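Local structure of hydrolase (Thermus thermophilus, 1UFO) at residues L228-L231 and E232-E236; T218-P221 and L222-R225; E91-R94 and V95-A99. The protein is of unknown substrate but has the alpha/beta hydrolase fold and probably acts as a serine-type hydrolase. All blocks are in the same frame, centred on the assembly; numbering follows the deposited sequence.

How the contacts relate
Following the chain from the N terminus, contact 3 (91-99) comes first, within helix 77-103, which packs on strands 3-10, 13-20 and 25-30. Far later, contact 2 (218-225) leads the loop after strand 207-212 into helix 221-236, and contact 1 (228-236) occupies the C-terminal part of that same helix, their centres about 16 Å apart. Each contact is local, spanning a helix turn or a helix start; none closes a long loop, and they follow in series without nesting or crossing. Contacts 2 and 3 lie on opposite sides of the chain's centre. Contacts 1 and 2 also both meet the second subunit, where Arg225 of one copy pairs with Glu236 of the other.

Contact 1: residues L228-L231 and E232-E236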
loop_
_atom_site.group_PDB
_atom_site.type_symbol
_atom_site.label_atom_id
_atom_site.label_comp_id
_atom_site.label_asym_id
_atom_site.label_seq_id
_atom_site.Cartn_x
_atom_site.Cartn_y
_atom_site.Cartn_z
ATOM N N LEU A 228 7.193 -1.685 -5.074
ATOM C CA LEU A 228 8.440 -2.415 -4.923
ATOM C C LEU A 228 8.371 -3.284 -3.644
ATOM O O LEU A 228 8.789 -4.439 -3.645
ATOM C CB LEU A 228 9.585 -1.404 -4.843
ATOM C CG LEU A 228 10.987 -1.998 -4.660
ATOM C CD1 LEU A 228 11.381 -2.890 -5.867
ATOM C CD2 LEU A 228 11.919 -0.777 -4.600
ATOM N N ALA A 229 7.727 -2.772 -2.607
ATOM C CA ALA A 229 7.570 -3.571 -1.363
ATOM C C ALA A 229 6.688 -4.800 -1.639
ATOM O O ALA A 229 6.993 -5.854 -1.160
ATOM C CB ALA A 229 6.907 -2.684 -0.238
ATOM N N PHE A 230 5.613 -4.639 -2.399
ATOM C CA PHE A 230 4.710 -5.733 -2.716
ATOM C C PHE A 230 5.448 -6.814 -3.485
ATOM O O PHE A 230 5.284 -7.981 -3.157
ATOM C CB PHE A 230 3.539 -5.161 -3.527
ATOM C CG PHE A 230 2.423 -6.160 -3.790
ATOM C CD1 PHE A 230 1.383 -6.338 -2.838
ATOM C CD2 PHE A 230 2.354 -6.863 -4.992
ATOM C CE1 PHE A 230 0.326 -7.180 -3.105
ATOM C CE2 PHE A 230 1.251 -7.727 -5.259
ATOM C CZ PHE A 230 0.220 -7.890 -4.304
ATOM N N LEU A 231 6.232 -6.390 -4.491
ATOM C CA LEU A 231 7.041 -7.379 -5.277
ATOM C C LEU A 231 8.072 -8.072 -4.372
ATOM O O LEU A 231 8.189 -9.287 -4.463
ATOM C CB LEU A 231 7.814 -6.701 -6.389
ATOM C CG LEU A 231 6.924 -6.075 -7.484
ATOM C CD1 LEU A 231 7.821 -5.556 -8.626
ATOM C CD2 LEU A 231 5.856 -7.062 -7.956
ATOM N N GLU A 232 8.768 -7.346 -3.520
ATOM C CA GLU A 232 9.760 -8.048 -2.697
ATOM C C GLU A 232 9.091 -9.014 -1.734
ATOM O O GLU A 232 9.636 -10.110 -1.515
ATOM C CB GLU A 232 10.665 -7.130 -1.951
ATOM C CG GLU A 232 11.531 -6.316 -2.910
ATOM C CD GLU A 232 12.611 -5.566 -2.195
ATOM O OE1 GLU A 232 13.785 -5.737 -2.587
ATOM O OE2 GLU A 232 12.355 -4.774 -1.264
ATOM N N HIS A 233 7.908 -8.644 -1.179
ATOM C CA HIS A 233 7.228 -9.569 -0.265
ATOM C C HIS A 233 6.926 -10.890 -0.994
ATOM O O HIS A 233 7.193 -11.977 -0.474
ATOM C CB HIS A 233 5.899 -8.922 0.180
ATOM C CG HIS A 233 5.121 -9.815 1.087
ATOM N ND1 HIS A 233 5.492 -10.033 2.392
ATOM C CD2 HIS A 233 4.063 -10.635 0.839
ATOM C CE1 HIS A 233 4.702 -10.967 2.905
ATOM N NE2 HIS A 233 3.831 -11.351 1.983
ATOM N N TRP A 234 6.375 -10.808 -2.216
ATOM C CA TRP A 234 6.019 -12.036 -2.919
ATOM C C TRP A 234 7.262 -12.779 -3.472
ATOM O O TRP A 234 7.236 -13.979 -3.573
ATOM C CB TRP A 234 4.967 -11.777 -4.038
ATOM C CG TRP A 234 3.649 -11.446 -3.385
ATOM C CD1 TRP A 234 2.980 -10.188 -3.326
ATOM C CD2 TRP A 234 2.896 -12.327 -2.558
ATOM N NE1 TRP A 234 1.917 -10.320 -2.481
ATOM C CE2 TRP A 234 1.821 -11.594 -2.003
ATOM C CE3 TRP A 234 3.027 -13.681 -2.229
ATOM C CZ2 TRP A 234 0.885 -12.185 -1.113
ATOM C CZ3 TRP A 234 2.106 -14.270 -1.380
ATOM C CH2 TRP A 234 1.045 -13.522 -0.825
ATOM N N LEU A 235 8.341 -12.051 -3.779
ATOM C CA LEU A 235 9.555 -12.722 -4.245
ATOM C C LEU A 235 10.171 -13.565 -3.110
ATOM O O LEU A 235 10.752 -14.638 -3.344
ATOM C CB LEU A 235 10.588 -11.672 -4.649
ATOM C CG LEU A 235 11.970 -12.154 -5.158
ATOM C CD1 LEU A 235 11.770 -13.061 -6.320
ATOM C CD2 LEU A 235 12.777 -10.912 -5.549
ATOM N N GLU A 236 10.102 -13.037 -1.901
ATOM C CA GLU A 236 10.712 -13.668 -0.753
ATOM C C GLU A 236 9.840 -14.727 -0.142
ATOM O O GLU A 236 10.324 -15.501 0.732
ATOM C CB GLU A 236 11.051 -12.584 0.250
ATOM C CG GLU A 236 12.252 -11.741 -0.128
ATOM C CD GLU A 236 12.413 -10.462 0.692
ATOM O OE1 GLU A 236 11.900 -10.412 1.824
ATOM O OE2 GLU A 236 13.028 -9.531 0.196
#
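The carbonyl O of Leu228 receives the backbone N of Glu232 at 2.9 Å, and Glu232 CG also rests against that oxygen, at 3.4 Å. The same i to i+4 pattern continues through His233 N to Ala229 O, Trp234 N to Phe230 O and Leu235 N to Leu231 O, making these residues one unbroken piece of alpha-helix. The distinctive side-chain event is a T-shaped stack of Trp234 on Phe230. With CG of Phe230 anti to its backbone nitrogen (chi1 -173°) and that of Trp234 anti to its own carbonyl carbon, the two groups converge on one flank of the helix. The pyrrole edge of Trp234 then points into the phenyl face, CD1 standing 3.5 Å above the Phe230 plane over its centre, while NE1 lies 3.5 Å from Phe230 CZ. The two planes meet at 66°, so the indole is turned steeply against the phenyl and does not lie flat on it. Over one face of Trp234, CD2 of His233 adds a further aromatic neighbour. The Glu232 carboxylate is held elsewhere, by salt bridges to Lys24 and Arg50. Helix 221-236 lies against the sheet here: Leu231 and Leu235 pack on Phe52 of strand 52-56 and Phe108 of strand 107-112, Phe230 on Leu133 of strand 132-135, while Ala229 meets Ala229 of the second subunit.

Contact 2: residues T218-P221 and L222-R225; sequences TLTP and LMAR
Thr218, in the loop that leads into helix 221-236, meets Met223 through its carbonyl O, which lies 3.5 Å from the selenium of this residue, present as selenomethionine. The side chain of Thr218 lies near, without touching, the residues of a probable Ser-His-Asp triad. Leu219 follows, its CD2 methyl 4.1 Å from Ala224 CB, an apolar touch between the loop and the first helical turn. Thr220 is the N-cap. Its OG1 sits between the backbone N and the carbonyl carbon (chi1 65°), which brings it round to accept the N-H of Met223 at 3.1 Å in a nearly straight bond of 167°. The CG of Met223 passes 3.3 Å from the same OG1, the two side chains crossing at a slant. From Thr220 the carbonyl O goes on to accept Ala224 N at 2.9 Å, and Pro221, first residue of the helix, offers its O to Arg225 N. A second partner, Glu212 OE2 of strand 207-212, is hydrogen-bonded to Thr220 OG1, and Arg225 reaches Glu236 of the second subunit. Accepting from Met223 N and bonded to Glu212, the threonine hydroxyl caps the start of the helix, and the acidic neighbour is likely to suit the positive end of the helix dipole.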
loop_
_atom_site.group_PDB
_atom_site.type_symbol
_atom_site.label_atom_id
_atom_site.label_comp_id
_atom_site.label_asym_id
_atom_site.label_seq_id
_atom_site.Cartn_x
_atom_site.Cartn_y
_atom_site.Cartn_z
ATOM N N THR A 218 -1.328 9.606 -12.584
ATOM C CA THR A 218 0.120 9.555 -12.722
ATOM C C THR A 218 0.682 8.490 -11.776
ATOM O O THR A 218 0.140 8.221 -10.727
ATOM C CB THR A 218 0.846 10.898 -12.416
ATOM O OG1 THR A 218 0.761 11.172 -11.030
ATOM C CG2 THR A 218 0.162 12.028 -13.159
ATOM N N LEU A 219 1.816 7.918 -12.190
ATOM C CA LEU A 219 2.459 6.860 -11.419
ATOM C C LEU A 219 3.421 7.626 -10.533
ATOM O O LEU A 219 4.509 8.017 -10.924
ATOM C CB LEU A 219 3.175 5.896 -12.389
ATOM C CG LEU A 219 3.520 4.500 -11.779
ATOM C CD1 LEU A 219 3.924 3.520 -12.871
ATOM C CD2 LEU A 219 4.576 4.586 -10.717
ATOM N N THR A 220 3.007 7.879 -9.294
ATOM C CA THR A 220 3.814 8.724 -8.373
ATOM C C THR A 220 4.959 7.966 -7.743
ATOM O O THR A 220 4.945 6.728 -7.642
ATOM C CB THR A 220 2.982 9.259 -7.179
ATOM O OG1 THR A 220 2.571 8.128 -6.383
ATOM C CG2 THR A 220 1.763 9.964 -7.671
ATOM N N PRO A 221 5.954 8.673 -7.247
ATOM C CA PRO A 221 7.086 7.999 -6.618
ATOM C C PRO A 221 6.615 7.204 -5.411
ATOM O O PRO A 221 7.177 6.135 -5.186
ATOM C CB PRO A 221 8.011 9.122 -6.155
ATOM C CG PRO A 221 7.762 10.245 -7.272
ATOM C CD PRO A 221 6.170 10.140 -7.400
ATOM N N LEU A 222 5.621 7.691 -4.664
ATOM C CA LEU A 222 5.144 6.897 -3.502
ATOM C C LEU A 222 4.494 5.561 -3.989
ATOM O O LEU A 222 4.726 4.504 -3.407
ATOM C CB LEU A 222 4.125 7.680 -2.660
ATOM C CG LEU A 222 3.597 6.890 -1.453
ATOM C CD1 LEU A 222 4.692 6.408 -0.471
ATOM C CD2 LEU A 222 2.594 7.777 -0.689
HETATM N N MSE A 223 3.688 5.614 -5.052
HETATM C CA MSE A 223 3.143 4.380 -5.619
HETATM C C MSE A 223 4.281 3.455 -6.031
HETATM O O MSE A 223 4.221 2.275 -5.788
HETATM C CB MSE A 223 2.293 4.733 -6.855
HETATM C CG MSE A 223 0.889 5.303 -6.565
HETATM SE SE MSE A 223 0.095 5.772 -8.228
HETATM C CE MSE A 223 -1.120 7.179 -7.548
ATOM N N ALA A 224 5.323 3.978 -6.665
ATOM C CA ALA A 224 6.375 3.067 -7.078
ATOM C C ALA A 224 7.011 2.390 -5.914
ATOM O O ALA A 224 7.324 1.217 -5.971
ATOM C CB ALA A 224 7.423 3.872 -7.897
ATOM N N ARG A 225 7.275 3.151 -4.834
ATOM C CA ARG A 225 7.914 2.606 -3.653
ATOM C C ARG A 225 7.033 1.516 -2.987
ATOM O O ARG A 225 7.538 0.454 -2.599
ATOM C CB ARG A 225 8.221 3.769 -2.679
ATOM C CG ARG A 225 8.960 3.308 -1.351
ATOM C CD ARG A 225 10.319 2.781 -1.753
ATOM N NE ARG A 225 11.408 2.665 -0.738
ATOM C CZ ARG A 225 12.277 3.632 -0.372
ATOM N NH1 ARG A 225 13.198 3.302 0.506
ATOM N NH2 ARG A 225 12.259 4.885 -0.827
#

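Contact 3: residues E91-R94 and V95-A99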
loop_
_atom_site.group_PDB
_atom_site.type_symbol
_atom_site.label_atom_id
_atom_site.label_comp_id
_atom_site.label_asym_id
_atom_site.label_seq_id
_atom_site.Cartn_x
_atom_site.Cartn_y
_atom_site.Cartn_z
ATOM N N GLU A 91 2.111 -9.786 -27.559
ATOM C CA GLU A 91 3.585 -9.558 -27.599
ATOM C C GLU A 91 4.174 -9.729 -26.203
ATOM O O GLU A 91 5.236 -10.333 -26.016
ATOM C CB GLU A 91 3.916 -8.132 -28.088
ATOM C CG GLU A 91 3.575 -8.000 -29.585
ATOM C CD GLU A 91 3.457 -6.599 -30.048
ATOM O OE1 GLU A 91 3.476 -5.675 -29.216
ATOM O OE2 GLU A 91 3.342 -6.425 -31.298
ATOM N N ALA A 92 3.490 -9.163 -25.194
ATOM C CA ALA A 92 4.030 -9.225 -23.855
ATOM C C ALA A 92 4.145 -10.643 -23.363
ATOM O O ALA A 92 5.088 -10.988 -22.665
ATOM C CB ALA A 92 3.086 -8.417 -22.895
ATOM N N ARG A 93 3.170 -11.499 -23.702
ATOM C CA ARG A 93 3.263 -12.857 -23.207
ATOM C C ARG A 93 4.504 -13.536 -23.836
ATOM O O ARG A 93 5.246 -14.255 -23.120
ATOM C CB ARG A 93 2.008 -13.648 -23.535
ATOM C CG ARG A 93 2.029 -14.935 -22.793
ATOM C CD ARG A 93 0.721 -15.660 -22.848
ATOM N NE ARG A 93 0.844 -16.891 -22.036
ATOM C CZ ARG A 93 -0.196 -17.554 -21.560
ATOM N NH1 ARG A 93 -0.006 -18.677 -20.865
ATOM N NH2 ARG A 93 -1.427 -17.073 -21.757
ATOM N N ARG A 94 4.733 -13.287 -25.124
ATOM C CA ARG A 94 5.922 -13.908 -25.779
ATOM C C ARG A 94 7.221 -13.352 -25.193
ATOM O O ARG A 94 8.174 -14.140 -24.906
ATOM C CB ARG A 94 5.876 -13.737 -27.303
ATOM C CG ARG A 94 4.823 -14.684 -27.931
ATOM C CD ARG A 94 4.895 -14.655 -29.437
ATOM N NE ARG A 94 4.451 -13.362 -29.958
ATOM C CZ ARG A 94 5.203 -12.399 -30.492
ATOM N NH1 ARG A 94 4.628 -11.255 -30.907
ATOM N NH2 ARG A 94 6.517 -12.552 -30.623
ATOM N N VAL A 95 7.242 -12.050 -24.932
ATOM C CA VAL A 95 8.452 -11.447 -24.343
ATOM C C VAL A 95 8.717 -12.035 -22.953
ATOM O O VAL A 95 9.846 -12.354 -22.597
ATOM C CB VAL A 95 8.305 -9.901 -24.266
ATOM C CG1 VAL A 95 9.500 -9.264 -23.382
ATOM C CG2 VAL A 95 8.339 -9.296 -25.724
ATOM N N ALA A 96 7.685 -12.122 -22.138
ATOM C CA ALA A 96 7.815 -12.643 -20.766
ATOM C C ALA A 96 8.271 -14.072 -20.767
ATOM O O ALA A 96 9.129 -14.449 -19.981
ATOM C CB ALA A 96 6.442 -12.484 -20.019
ATOM N N GLU A 97 7.643 -14.905 -21.603
ATOM C CA GLU A 97 8.028 -16.315 -21.641
ATOM C C GLU A 97 9.480 -16.463 -22.111
ATOM O O GLU A 97 10.181 -17.290 -21.523
ATOM C CB GLU A 97 7.002 -17.123 -22.485
ATOM C CG GLU A 97 5.697 -17.121 -21.788
ATOM C CD GLU A 97 4.600 -17.763 -22.629
ATOM O OE1 GLU A 97 4.727 -17.808 -23.908
ATOM O OE2 GLU A 97 3.592 -18.152 -21.990
ATOM N N GLU A 98 9.948 -15.674 -23.075
ATOM C CA GLU A 98 11.327 -15.772 -23.506
ATOM C C GLU A 98 12.268 -15.251 -22.371
ATOM O O GLU A 98 13.338 -15.843 -22.110
ATOM C CB GLU A 98 11.577 -14.968 -24.803
ATOM C CG GLU A 98 13.070 -14.846 -25.240
ATOM C CD GLU A 98 13.747 -16.191 -25.384
ATOM O OE1 GLU A 98 15.018 -16.236 -25.248
ATOM O OE2 GLU A 98 12.992 -17.161 -25.657
ATOM N N ALA A 99 11.877 -14.186 -21.690
ATOM C CA ALA A 99 12.773 -13.637 -20.681
ATOM C C ALA A 99 12.950 -14.685 -19.560
ATOM O O ALA A 99 14.026 -14.889 -19.008
ATOM C CB ALA A 99 12.116 -12.311 -20.092
HETATM O O HOH W 1 2.851 -19.040 -19.823
#
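Arg93 and Glu97 form an i to i+4 salt bridge across one turn of helix 77-103, a long helix of the alpha/beta hydrolase fold. NE of Arg93 donates to OE2 of Glu97 at 3.0 Å. The carboxylate oxygen sits at the guanidinium edge, only 9° out of its plane, whereas the arginine approaches that oxygen from above the carboxylate plane, 48° out of it. Arg93 gets there by running extended from CG to NE, with CG anti to the backbone nitrogen (chi1 -169°). A water completes the link: it accepts from Arg93 NH1 at 3.1 Å and donates to Glu97 OE2 in a short bond of 2.5 Å, giving that oxygen two donors. NH2 of Arg93 is satisfied by Glu125 OE1, so every nitrogen of the guanidinium has a partner. With a leucine in place of Arg93, Glu97 and Glu125 would probably be left without their shared positive mate, and the bridging water would lose its donor. The other charged groups turn elsewhere: Glu91 to Arg65, Arg94 to Glu90, and Glu98 to Arg101 and Arg102. Along the backbone, Val95, Ala96, Glu97 and Glu98 each donate their N-H four residues back, as Ala96 N does to Ala92 O at 2.9 Å. Ala92, Val95 and Ala96 touch Leu28 of strand 25-30. Val95, with CG2 anti to its carbonyl carbon, brings that methyl to 3.3 Å from the carbonyl O of Glu91, the same oxygen that accepts Val95 N.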